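Local coordinates for amidohydrolase (PDB 4F0L), which binds an iron ion and belongs to the amidohydrolase family of metal-dependent enzymes, probably acting as a deaminase, at residues Asn28-Ile33 with Pro49-Gln54; Ala153-Gly158 with Glu204-Ala209; Asp224-Val229 with Asp266-Thr271; Gln342-Gln347 with Asn355-Asn360. All coordinates share one frame; numbering follows the deposited sequence.

Interaction 1: Asn28-Ile33 with Pro49-Gln54; sequences NVRIGI and PDDERQ
R30 and D51 are the closest backbone points of the two segments, with 8.1 Å between R30 CA and D51 CA. R30 sits on strand 29-34, and D51 is in the loop just before strand 52-54. The two strands are not neighbours in their sheet, because strand 12-16 runs between them. The contact is therefore made by side chains alone, across the face of that middle strand.

R30 is the arm that spans the gap. Its CG lies opposite the backbone N (chi1 -158°), and the chain stays extended to NE, which carries NE and NH2 to the carboxylate of D51. The CB of D51 points toward the arginine. The carboxylate is gripped side-on by two nitrogens. NE of R30 donates to OD2 of D51 at 2.6 Å, and NH2 of R30 donates to OD1 of D51 at 3.0 Å. Both oxygens use their syn lone pairs. The two planes are only 15° apart, and both acceptors lie close to the guanidinium plane. Both bonds are fairly straight. OD2 of D51 also takes a weak hydrogen bond from G48 N.

F13 of the middle strand makes a cation-pi contact with R30 and also touches D51. The pair thus ties two strands and a loop of the small N-terminal sheet together, well away from the metal. Two charged bonds fix the rotation of both flat groups. D51 is buried, and the paired guanidinium probably offsets the cost of placing its charge there.

Interaction 2: Ala153-Gly158 with Glu204-Ala209; sequences AATTAG and EGFEGA
A Schellman motif ends helix 145-157, and the turn of helix just before its close receives the ring of F206. G158 is the C-prime residue, with positive phi. Its N reaches T155 O, while M159 N reaches A154 O. A154 and T155, the two residues whose carbonyls accept these bonds, also carry the contact through their side chains.

F206 lies in the loop between helix 189-203 and strand 210-215. Its CG is anti to the backbone N (chi1 -166°), and this swings the ring across to the helix. The ring meets A154 with its edge. CB of A154 lies in the ring plane, 3.7 Å from CZ of F206 and 3.8 Å from CE2 of F206. The methyl points toward the loop and packs on the far end of the ring, an apolar contact.

The two segments belong to the beta/alpha part of the amidohydrolase fold. Helix 145-157 leads into strand 160-167, which pairs in parallel with strand 210-215, the strand that follows the F206 loop. The phenylalanine therefore joins the end of one helix to the connection entering the neighbouring strand. It also begins a type II beta turn from F206 to A209, closed by a bond from A209 N to F206 O.

T155 meets the ring obliquely. Its OG1 is 3.3 Å from CE2 of F206 and 3.5 Å from CD2 of F206. No hydrogen bond crosses here. The hydroxyl bonds instead to A151 O, one turn back in its own helix. The side chains of T155 and F206 run past each other in opposite directions.

Interaction 3: Asp224-Val229 with Asp266-Thr271; sequences DELDSV and DHQDVT
Q268 reaches out from the end of helix 260-267 and lays its amide against L226 and D227 of helix 223-229. L226 and D227 each cross Q268 at a slant. The amide of Q268 and the carboxylate of D227 are turned 51° apart, so the two flat groups do not lie in one plane. NE2 of Q268 donates to OD1 of D227 at 2.7 Å, with an N-H...O angle of 144°. The oxygen is approached nearly along its own C-O bond, and it is somewhat tilted out of the amide plane.

The bend of the glutamine at chi2 (-69°) brings NE2 to D227. Its CB already points toward the other helix. Q268 is the first residue to leave helical geometry after helix 260-267, and L226 and D227 lie in the short helix that comes after strand 210-215. Both helices belong to the outer layer around the strands of this TIM-barrel-clan domain.

L226 packs beside the amide nitrogen and the CG of Q268. CG of L226 is 3.8 Å from NE2 of Q268, and CD2 of L226 is 3.9 Å from CG of Q268. L226 is buried and also packs on W263 and L264 of helix 260-267. D227 is exposed, and the hydrogen bond therefore lies at the outer margin. The side chain of Q268 also touches T230, just beyond the first helix.

Interaction 4: Gln342-Gln347 with Asn355-Asn360; sequences QLEYSQ and NVLAAN
The loop after helix 336-351 turns back on its own helix, bringing E344 CA within 6.3 Å of L357 CA and Q347 CA within 6.5 Å of V356 CA. Residues 342-347 are helical, while residues 355-360 form no regular helix or strand.

E344 binds the loop backbone. Its carboxylate accepts two consecutive N-H groups, one on each oxygen. V356 N donates to OE2 of E344 at 2.8 Å, and L357 N donates to OE1 of E344 at 2.9 Å. Both oxygens use their syn lone pairs, and both N-H...O angles are 146°. The side chain leaves with CG anti to the backbone N and then bends at chi2 (63°), which turns the carboxylate toward the loop. R348, one turn along the helix, forms a salt bridge to OE2. That oxygen thus has two partners, and the charge probably keeps the carboxylate ionised in this buried place.

The loop joins helix 336-351 to helix 364-379, whose L368 packs on both L343 and L357. N355 continues the link through a hydrogen bond to T364, and it also touches R79 of the second subunit.

L357 fills the angle between L343 and Q347, crossing each at about a right angle. Its CD1 lies 3.6 Å from CG of L343 and 3.7 Å from CG of Q347. Nearer the backbone, CB of L357 passes 3.2 Å from OE1 of E344. V356 CG1 rests 3.9 Å from CB of Q347.

In the fold
The four contacts follow one another along the chain, and none nests in or crosses another. Interaction 1 closes first, over a 15-residue span that includes strand 37-42, and it ties up the small N-terminal sheet. Interaction 2 closes a longer loop holding strand 160-167 and helix 189-203. Interaction 3 follows, linking helices 223-229 and 260-267 around strand 238-242, which carries the iron ligand H241. Interaction 4 closes the shortest span, folding the loop after helix 336-351 back on that helix, beside the second subunit. None touches another. Interactions 1 and 3 lie on opposite sides of the chain's centre, with their own centres 46 Å apart.

Interaction 1: Asn28-Ile33 with Pro49-Gln54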
loop_
_atom_site.group_PDB
_atom_site.type_symbol
_atom_site.label_atom_id
_atom_site.label_comp_id
_atom_site.label_asym_id
_atom_site.label_seq_id
_atom_site.Cartn_x
_atom_site.Cartn_y
_atom_site.Cartn_z
ATOM N N ASN B 28 21.469 20.922 -9.511
ATOM C CA ASN B 28 22.886 21.038 -9.290
ATOM C C ASN B 28 23.163 21.733 -7.948
ATOM O O ASN B 28 23.796 22.786 -7.889
ATOM C CB ASN B 28 23.562 21.757 -10.483
ATOM C CG ASN B 28 23.678 20.848 -11.695
ATOM O OD1 ASN B 28 23.963 19.675 -11.554
ATOM N ND2 ASN B 28 23.419 21.373 -12.883
ATOM N N VAL B 29 22.676 21.099 -6.888
ATOM C CA VAL B 29 22.636 21.677 -5.545
ATOM C C VAL B 29 23.788 21.104 -4.723
ATOM O O VAL B 29 23.921 19.880 -4.576
ATOM C CB VAL B 29 21.274 21.352 -4.865
ATOM C CG1 VAL B 29 21.143 21.975 -3.467
ATOM C CG2 VAL B 29 20.110 21.845 -5.734
ATOM N N ARG B 30 24.648 21.985 -4.211
ATOM C CA ARG B 30 25.743 21.563 -3.364
ATOM C C ARG B 30 25.349 21.783 -1.900
ATOM O O ARG B 30 25.055 22.899 -1.504
ATOM C CB ARG B 30 26.970 22.376 -3.714
ATOM C CG ARG B 30 28.249 21.742 -3.327
ATOM C CD ARG B 30 29.397 22.338 -4.151
ATOM N NE ARG B 30 30.613 21.740 -3.641
ATOM C CZ ARG B 30 31.580 22.372 -2.987
ATOM N NH1 ARG B 30 31.530 23.672 -2.776
ATOM N NH2 ARG B 30 32.621 21.681 -2.555
ATOM N N ILE B 31 25.278 20.704 -1.119
ATOM C CA ILE B 31 24.878 20.802 0.280
ATOM C C ILE B 31 26.109 20.579 1.130
ATOM O O ILE B 31 26.720 19.515 1.059
ATOM C CB ILE B 31 23.831 19.750 0.655
ATOM C CG1 ILE B 31 22.615 19.831 -0.272
ATOM C CG2 ILE B 31 23.391 19.932 2.093
ATOM C CD1 ILE B 31 21.679 18.650 -0.084
ATOM N N GLY B 32 26.486 21.590 1.919
ATOM C CA GLY B 32 27.650 21.464 2.810
ATOM C C GLY B 32 27.182 21.030 4.192
ATOM O O GLY B 32 26.157 21.504 4.655
ATOM N N ILE B 33 27.952 20.150 4.823
ATOM C CA ILE B 33 27.681 19.614 6.132
ATOM C C ILE B 33 28.886 19.809 7.019
ATOM O O ILE B 33 29.996 19.548 6.589
ATOM C CB ILE B 33 27.468 18.089 6.048
ATOM C CG1 ILE B 33 26.351 17.777 5.102
ATOM C CG2 ILE B 33 27.183 17.484 7.426
ATOM C CD1 ILE B 33 26.477 16.318 4.648
ATOM N N PRO B 49 35.524 18.409 -6.839
ATOM C CA PRO B 49 36.144 17.097 -7.035
ATOM C C PRO B 49 35.975 16.131 -5.862
ATOM O O PRO B 49 35.975 14.936 -6.069
ATOM C CB PRO B 49 37.616 17.431 -7.271
ATOM C CG PRO B 49 37.831 18.759 -6.622
ATOM C CD PRO B 49 36.517 19.484 -6.652
ATOM N N ASP B 50 35.786 16.626 -4.649
ATOM C CA ASP B 50 35.590 15.721 -3.518
ATOM C C ASP B 50 34.117 15.556 -3.089
ATOM O O ASP B 50 33.838 14.864 -2.108
ATOM C CB ASP B 50 36.456 16.190 -2.341
ATOM C CG ASP B 50 37.962 16.100 -2.650
ATOM O OD1 ASP B 50 38.372 15.145 -3.353
ATOM O OD2 ASP B 50 38.711 16.988 -2.198
ATOM N N ASP B 51 33.183 16.161 -3.823
ATOM C CA ASP B 51 31.760 16.077 -3.460
ATOM C C ASP B 51 31.252 14.664 -3.686
ATOM O O ASP B 51 31.616 14.038 -4.647
ATOM C CB ASP B 51 30.919 17.004 -4.317
ATOM C CG ASP B 51 31.206 18.467 -4.064
ATOM O OD1 ASP B 51 32.113 18.779 -3.271
ATOM O OD2 ASP B 51 30.499 19.307 -4.652
ATOM N N GLU B 52 30.430 14.168 -2.780
ATOM C CA GLU B 52 29.719 12.932 -3.006
ATOM C C GLU B 52 28.489 13.209 -3.866
ATOM O O GLU B 52 27.676 14.077 -3.544
ATOM C CB GLU B 52 29.289 12.331 -1.693
ATOM C CG GLU B 52 28.637 10.982 -1.858
ATOM C CD GLU B 52 28.146 10.451 -0.530
ATOM O OE1 GLU B 52 28.663 10.897 0.511
ATOM O OE2 GLU B 52 27.233 9.630 -0.525
ATOM N N ARG B 53 28.363 12.476 -4.958
ATOM C CA ARG B 53 27.354 12.766 -5.972
ATOM C C ARG B 53 26.067 11.979 -5.759
ATOM O O ARG B 53 26.109 10.776 -5.578
ATOM C CB ARG B 53 27.905 12.417 -7.358
ATOM C CG ARG B 53 29.226 13.089 -7.639
ATOM C CD ARG B 53 28.999 14.325 -8.449
ATOM N NE ARG B 53 28.942 13.990 -9.866
ATOM C CZ ARG B 53 29.967 14.092 -10.696
ATOM N NH1 ARG B 53 31.158 14.533 -10.267
ATOM N NH2 ARG B 53 29.807 13.741 -11.972
ATOM N N GLN B 54 24.937 12.664 -5.801
ATOM C CA GLN B 54 23.638 12.003 -5.703
ATOM C C GLN B 54 22.724 12.544 -6.821
ATOM O O GLN B 54 22.918 13.657 -7.323
ATOM C CB GLN B 54 23.038 12.240 -4.300
ATOM C CG GLN B 54 23.872 11.680 -3.159
ATOM C CD GLN B 54 23.767 10.158 -3.035
ATOM O OE1 GLN B 54 22.770 9.564 -3.429
ATOM N NE2 GLN B 54 24.784 9.530 -2.448
#

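Interaction 2: Ala153-Gly158 with Glu204-Ala209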
loop_
_atom_site.group_PDB
_atom_site.type_symbol
_atom_site.label_atom_id
_atom_site.label_comp_id
_atom_site.label_asym_id
_atom_site.label_seq_id
_atom_site.Cartn_x
_atom_site.Cartn_y
_atom_site.Cartn_z
ATOM N N ALA B 153 18.314 2.505 21.910
ATOM C CA ALA B 153 17.988 1.983 20.585
ATOM C C ALA B 153 18.147 3.084 19.509
ATOM O O ALA B 153 18.833 2.894 18.497
ATOM C CB ALA B 153 16.566 1.405 20.574
ATOM N N ALA B 154 17.570 4.249 19.758
ATOM C CA ALA B 154 17.717 5.361 18.825
ATOM C C ALA B 154 19.199 5.741 18.599
ATOM O O ALA B 154 19.609 6.000 17.451
ATOM C CB ALA B 154 16.919 6.585 19.303
ATOM N N THR B 155 19.994 5.767 19.681
ATOM C CA THR B 155 21.406 6.083 19.594
ATOM C C THR B 155 22.150 5.076 18.734
ATOM O O THR B 155 22.928 5.453 17.843
ATOM C CB THR B 155 22.072 6.154 20.983
ATOM O OG1 THR B 155 21.430 7.173 21.738
ATOM C CG2 THR B 155 23.595 6.475 20.868
ATOM N N THR B 156 21.887 3.799 18.962
ATOM C CA THR B 156 22.551 2.762 18.192
ATOM C C THR B 156 22.156 2.879 16.721
ATOM O O THR B 156 23.003 2.712 15.828
ATOM C CB THR B 156 22.184 1.343 18.695
ATOM O OG1 THR B 156 22.548 1.213 20.056
ATOM C CG2 THR B 156 22.857 0.240 17.850
ATOM N N ALA B 157 20.874 3.157 16.484
ATOM C CA ALA B 157 20.357 3.277 15.100
ATOM C C ALA B 157 20.878 4.514 14.372
ATOM O O ALA B 157 20.960 4.544 13.131
ATOM C CB ALA B 157 18.829 3.277 15.096
ATOM N N GLY B 158 21.219 5.530 15.158
ATOM C CA GLY B 158 21.537 6.864 14.646
ATOM C C GLY B 158 20.266 7.609 14.260
ATOM O O GLY B 158 20.311 8.505 13.451
ATOM N N GLU B 204 20.736 13.770 27.987
ATOM C CA GLU B 204 21.903 14.646 27.975
ATOM C C GLU B 204 22.941 14.042 27.067
ATOM O O GLU B 204 23.257 12.876 27.180
ATOM C CB GLU B 204 22.484 14.822 29.386
ATOM C CG GLU B 204 21.716 15.858 30.181
ATOM C CD GLU B 204 22.160 15.963 31.626
ATOM O OE1 GLU B 204 23.139 15.295 32.019
ATOM O OE2 GLU B 204 21.522 16.734 32.362
ATOM N N GLY B 205 23.474 14.828 26.160
ATOM C CA GLY B 205 24.406 14.280 25.188
ATOM C C GLY B 205 23.770 13.527 24.026
ATOM O O GLY B 205 24.477 13.096 23.125
ATOM N N PHE B 206 22.457 13.348 24.020
ATOM C CA PHE B 206 21.781 12.805 22.833
ATOM C C PHE B 206 21.576 13.999 21.895
ATOM O O PHE B 206 20.595 14.738 22.036
ATOM C CB PHE B 206 20.436 12.155 23.188
ATOM C CG PHE B 206 19.854 11.289 22.073
ATOM C CD1 PHE B 206 19.720 11.774 20.781
ATOM C CD2 PHE B 206 19.475 9.982 22.315
ATOM C CE1 PHE B 206 19.195 10.988 19.764
ATOM C CE2 PHE B 206 18.911 9.189 21.308
ATOM C CZ PHE B 206 18.789 9.684 20.030
ATOM N N GLU B 207 22.511 14.219 20.976
ATOM C CA GLU B 207 22.403 15.373 20.076
ATOM C C GLU B 207 21.066 15.470 19.326
ATOM O O GLU B 207 20.627 14.498 18.699
ATOM C CB GLU B 207 23.519 15.349 19.048
ATOM C CG GLU B 207 24.745 16.152 19.405
ATOM C CD GLU B 207 25.319 16.788 18.156
ATOM O OE1 GLU B 207 25.462 18.037 18.098
ATOM O OE2 GLU B 207 25.582 16.030 17.202
ATOM N N GLY B 208 20.447 16.654 19.354
ATOM C CA GLY B 208 19.177 16.894 18.659
ATOM C C GLY B 208 17.903 16.361 19.312
ATOM O O GLY B 208 16.794 16.568 18.781
ATOM N N ALA B 209 18.041 15.669 20.443
ATOM C CA ALA B 209 16.905 15.026 21.072
ATOM C C ALA B 209 15.983 16.100 21.554
ATOM O O ALA B 209 16.430 17.178 21.971
ATOM C CB ALA B 209 17.321 14.144 22.235
#

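Interaction 3: Asp224-Val229 with Asp266-Thr271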
loop_
_atom_site.group_PDB
_atom_site.type_symbol
_atom_site.label_atom_id
_atom_site.label_comp_id
_atom_site.label_asym_id
_atom_site.label_seq_id
_atom_site.Cartn_x
_atom_site.Cartn_y
_atom_site.Cartn_z
ATOM N N ASP B 224 -7.620 17.962 35.448
ATOM C CA ASP B 224 -6.575 18.440 36.366
ATOM C C ASP B 224 -5.221 17.818 36.054
ATOM O O ASP B 224 -4.189 18.491 36.094
ATOM C CB ASP B 224 -6.955 18.130 37.835
ATOM C CG ASP B 224 -8.149 18.945 38.318
ATOM O OD1 ASP B 224 -8.582 19.865 37.598
ATOM O OD2 ASP B 224 -8.644 18.702 39.445
ATOM N N GLU B 225 -5.212 16.526 35.750
ATOM C CA GLU B 225 -3.967 15.854 35.440
ATOM C C GLU B 225 -3.406 16.400 34.125
ATOM O O GLU B 225 -2.206 16.549 33.976
ATOM C CB GLU B 225 -4.169 14.355 35.333
ATOM C CG GLU B 225 -4.564 13.654 36.638
ATOM C CD GLU B 225 -5.208 12.291 36.391
ATOM O OE1 GLU B 225 -5.500 11.937 35.206
ATOM O OE2 GLU B 225 -5.449 11.575 37.381
ATOM N N LEU B 226 -4.292 16.700 33.181
ATOM C CA LEU B 226 -3.893 17.246 31.909
ATOM C C LEU B 226 -3.203 18.586 32.095
ATOM O O LEU B 226 -2.162 18.849 31.461
ATOM C CB LEU B 226 -5.116 17.372 30.998
ATOM C CG LEU B 226 -4.928 17.817 29.566
ATOM C CD1 LEU B 226 -4.030 16.814 28.864
ATOM C CD2 LEU B 226 -6.272 17.947 28.869
ATOM N N ASP B 227 -3.758 19.433 32.966
ATOM C CA ASP B 227 -3.107 20.703 33.298
ATOM C C ASP B 227 -1.691 20.512 33.841
ATOM O O ASP B 227 -0.765 21.167 33.373
ATOM C CB ASP B 227 -3.913 21.512 34.325
ATOM C CG ASP B 227 -5.200 22.075 33.759
ATOM O OD1 ASP B 227 -5.288 22.282 32.527
ATOM O OD2 ASP B 227 -6.125 22.324 34.565
ATOM N N SER B 228 -1.526 19.634 34.822
ATOM C CA SER B 228 -0.209 19.401 35.414
ATOM C C SER B 228 0.819 18.895 34.413
ATOM O O SER B 228 1.923 19.405 34.353
ATOM C CB SER B 228 -0.295 18.380 36.523
ATOM O OG SER B 228 -1.254 18.791 37.454
ATOM N N VAL B 229 0.431 17.906 33.623
ATOM C CA VAL B 229 1.367 17.258 32.698
ATOM C C VAL B 229 1.836 18.224 31.626
ATOM O O VAL B 229 3.028 18.277 31.317
ATOM C CB VAL B 229 0.740 15.983 32.091
ATOM C CG1 VAL B 229 1.586 15.429 30.971
ATOM C CG2 VAL B 229 0.545 14.952 33.194
ATOM N N ASP B 266 -11.382 23.977 23.853
ATOM C CA ASP B 266 -12.048 24.832 24.845
ATOM C C ASP B 266 -11.369 24.837 26.211
ATOM O O ASP B 266 -11.524 25.814 26.959
ATOM C CB ASP B 266 -13.506 24.406 25.068
ATOM C CG ASP B 266 -14.414 24.731 23.890
ATOM O OD1 ASP B 266 -13.975 25.421 22.947
ATOM O OD2 ASP B 266 -15.587 24.316 23.920
ATOM N N HIS B 267 -10.631 23.782 26.551
ATOM C CA HIS B 267 -10.057 23.668 27.903
ATOM C C HIS B 267 -8.565 23.795 27.984
ATOM O O HIS B 267 -8.009 23.817 29.077
ATOM C CB HIS B 267 -10.471 22.352 28.540
ATOM C CG HIS B 267 -11.923 22.301 28.896
ATOM N ND1 HIS B 267 -12.869 21.931 28.015
ATOM C CD2 HIS B 267 -12.584 22.622 30.074
ATOM C CE1 HIS B 267 -14.071 21.989 28.607
ATOM N NE2 HIS B 267 -13.898 22.420 29.863
ATOM N N GLN B 268 -7.884 23.827 26.846
ATOM C CA GLN B 268 -6.442 24.014 26.835
ATOM C C GLN B 268 -6.119 25.095 25.818
ATOM O O GLN B 268 -6.855 25.308 24.853
ATOM C CB GLN B 268 -5.735 22.706 26.479
ATOM C CG GLN B 268 -5.829 21.630 27.546
ATOM C CD GLN B 268 -5.025 21.969 28.798
ATOM O OE1 GLN B 268 -3.968 22.605 28.729
ATOM N NE2 GLN B 268 -5.533 21.559 29.956
ATOM N N ASP B 269 -5.015 25.791 26.054
ATOM C CA ASP B 269 -4.476 26.756 25.092
ATOM C C ASP B 269 -3.737 26.015 23.961
ATOM O O ASP B 269 -2.504 25.898 23.988
ATOM C CB ASP B 269 -3.517 27.704 25.833
ATOM C CG ASP B 269 -3.061 28.869 24.975
ATOM O OD1 ASP B 269 -3.748 29.199 23.981
ATOM O OD2 ASP B 269 -2.007 29.460 25.304
ATOM N N VAL B 270 -4.477 25.499 22.983
ATOM C CA VAL B 270 -3.882 24.627 21.945
ATOM C C VAL B 270 -3.153 25.494 20.928
ATOM O O VAL B 270 -3.698 26.470 20.461
ATOM C CB VAL B 270 -4.949 23.743 21.271
ATOM C CG1 VAL B 270 -4.358 22.866 20.154
ATOM C CG2 VAL B 270 -5.622 22.850 22.311
ATOM N N THR B 271 -1.905 25.157 20.627
ATOM C CA THR B 271 -1.077 25.892 19.645
ATOM C C THR B 271 -0.271 24.870 18.804
ATOM O O THR B 271 -0.510 23.689 18.907
ATOM C CB THR B 271 -0.092 26.840 20.345
ATOM O OG1 THR B 271 0.805 26.053 21.122
ATOM C CG2 THR B 271 -0.772 27.834 21.253
#

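Interaction 4: Gln342-Gln347 with Asn355-Asn360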
loop_
_atom_site.group_PDB
_atom_site.type_symbol
_atom_site.label_atom_id
_atom_site.label_comp_id
_atom_site.label_asym_id
_atom_site.label_seq_id
_atom_site.Cartn_x
_atom_site.Cartn_y
_atom_site.Cartn_z
ATOM N N GLN B 342 -1.846 5.937 1.182
ATOM C CA GLN B 342 -3.077 5.610 1.925
ATOM C C GLN B 342 -3.882 6.867 2.305
ATOM O O GLN B 342 -5.110 6.888 2.171
ATOM C CB GLN B 342 -2.765 4.751 3.143
ATOM C CG GLN B 342 -3.955 4.435 4.063
ATOM C CD GLN B 342 -5.056 3.672 3.371
ATOM O OE1 GLN B 342 -4.774 2.832 2.526
ATOM N NE2 GLN B 342 -6.324 3.991 3.684
ATOM N N LEU B 343 -3.191 7.925 2.736
ATOM C CA LEU B 343 -3.869 9.181 3.003
ATOM C C LEU B 343 -4.648 9.673 1.765
ATOM O O LEU B 343 -5.872 9.875 1.834
ATOM C CB LEU B 343 -2.874 10.231 3.478
ATOM C CG LEU B 343 -3.403 11.636 3.725
ATOM C CD1 LEU B 343 -4.555 11.650 4.732
ATOM C CD2 LEU B 343 -2.225 12.544 4.131
ATOM N N GLU B 344 -3.968 9.799 0.630
ATOM C CA GLU B 344 -4.610 10.267 -0.574
ATOM C C GLU B 344 -5.738 9.349 -0.995
ATOM O O GLU B 344 -6.832 9.827 -1.326
ATOM C CB GLU B 344 -3.568 10.429 -1.694
ATOM C CG GLU B 344 -4.094 10.755 -3.107
ATOM C CD GLU B 344 -4.819 12.080 -3.246
ATOM O OE1 GLU B 344 -4.739 12.977 -2.346
ATOM O OE2 GLU B 344 -5.501 12.234 -4.284
ATOM N N TYR B 345 -5.477 8.040 -1.009
ATOM C CA TYR B 345 -6.448 7.115 -1.543
ATOM C C TYR B 345 -7.681 7.066 -0.651
ATOM O O TYR B 345 -8.784 6.867 -1.153
ATOM C CB TYR B 345 -5.880 5.700 -1.774
ATOM C CG TYR B 345 -4.935 5.543 -2.979
ATOM C CD1 TYR B 345 -4.689 6.588 -3.870
ATOM C CD2 TYR B 345 -4.353 4.328 -3.244
ATOM C CE1 TYR B 345 -3.853 6.425 -4.975
ATOM C CE2 TYR B 345 -3.503 4.156 -4.336
ATOM C CZ TYR B 345 -3.289 5.195 -5.224
ATOM O OH TYR B 345 -2.463 4.992 -6.307
ATOM N N SER B 346 -7.522 7.262 0.660
ATOM C CA SER B 346 -8.672 7.291 1.547
ATOM C C SER B 346 -9.546 8.456 1.084
ATOM O O SER B 346 -10.787 8.357 1.097
ATOM C CB SER B 346 -8.274 7.414 3.025
ATOM O OG SER B 346 -7.671 8.661 3.344
ATOM N N GLN B 347 -8.906 9.540 0.657
ATOM C CA GLN B 347 -9.655 10.704 0.211
ATOM C C GLN B 347 -10.335 10.444 -1.131
ATOM O O GLN B 347 -11.509 10.821 -1.309
ATOM C CB GLN B 347 -8.786 11.969 0.178
ATOM C CG GLN B 347 -8.086 12.278 1.513
ATOM C CD GLN B 347 -9.046 12.388 2.677
ATOM O OE1 GLN B 347 -8.839 11.777 3.741
ATOM N NE2 GLN B 347 -10.089 13.152 2.493
ATOM N N ASN B 355 -6.532 13.162 -7.176
ATOM C CA ASN B 355 -5.617 14.253 -6.789
ATOM C C ASN B 355 -6.278 15.234 -5.829
ATOM O O ASN B 355 -6.295 16.431 -6.052
ATOM C CB ASN B 355 -5.106 14.902 -8.073
ATOM C CG ASN B 355 -4.327 13.906 -8.909
ATOM O OD1 ASN B 355 -3.408 13.252 -8.374
ATOM N ND2 ASN B 355 -4.707 13.738 -10.191
ATOM N N VAL B 356 -6.840 14.663 -4.770
ATOM C CA VAL B 356 -7.595 15.397 -3.801
ATOM C C VAL B 356 -6.720 16.295 -2.956
ATOM O O VAL B 356 -7.098 17.434 -2.676
ATOM C CB VAL B 356 -8.397 14.452 -2.870
ATOM C CG1 VAL B 356 -9.106 15.280 -1.766
ATOM C CG2 VAL B 356 -9.377 13.624 -3.720
ATOM N N LEU B 357 -5.560 15.782 -2.541
ATOM C CA LEU B 357 -4.689 16.509 -1.629
ATOM C C LEU B 357 -3.550 17.265 -2.328
ATOM O O LEU B 357 -2.694 17.849 -1.666
ATOM C CB LEU B 357 -4.195 15.593 -0.503
ATOM C CG LEU B 357 -5.348 14.910 0.299
ATOM C CD1 LEU B 357 -4.803 14.046 1.454
ATOM C CD2 LEU B 357 -6.400 15.924 0.780
ATOM N N ALA B 358 -3.573 17.311 -3.659
ATOM C CA ALA B 358 -2.705 18.245 -4.389
ATOM C C ALA B 358 -3.012 19.710 -3.975
ATOM O O ALA B 358 -4.115 20.020 -3.541
ATOM C CB ALA B 358 -2.861 18.057 -5.901
ATOM N N ALA B 359 -2.014 20.586 -4.089
ATOM C CA ALA B 359 -2.160 22.027 -3.758
ATOM C C ALA B 359 -2.160 22.796 -5.070
ATOM O O ALA B 359 -1.244 22.636 -5.875
ATOM C CB ALA B 359 -1.012 22.519 -2.880
ATOM N N ASN B 360 -3.163 23.639 -5.273
ATOM C CA ASN B 360 -3.348 24.326 -6.565
ATOM C C ASN B 360 -3.600 23.256 -7.633
ATOM O O ASN B 360 -4.373 22.308 -7.407
ATOM C CB ASN B 360 -2.126 25.195 -6.903
#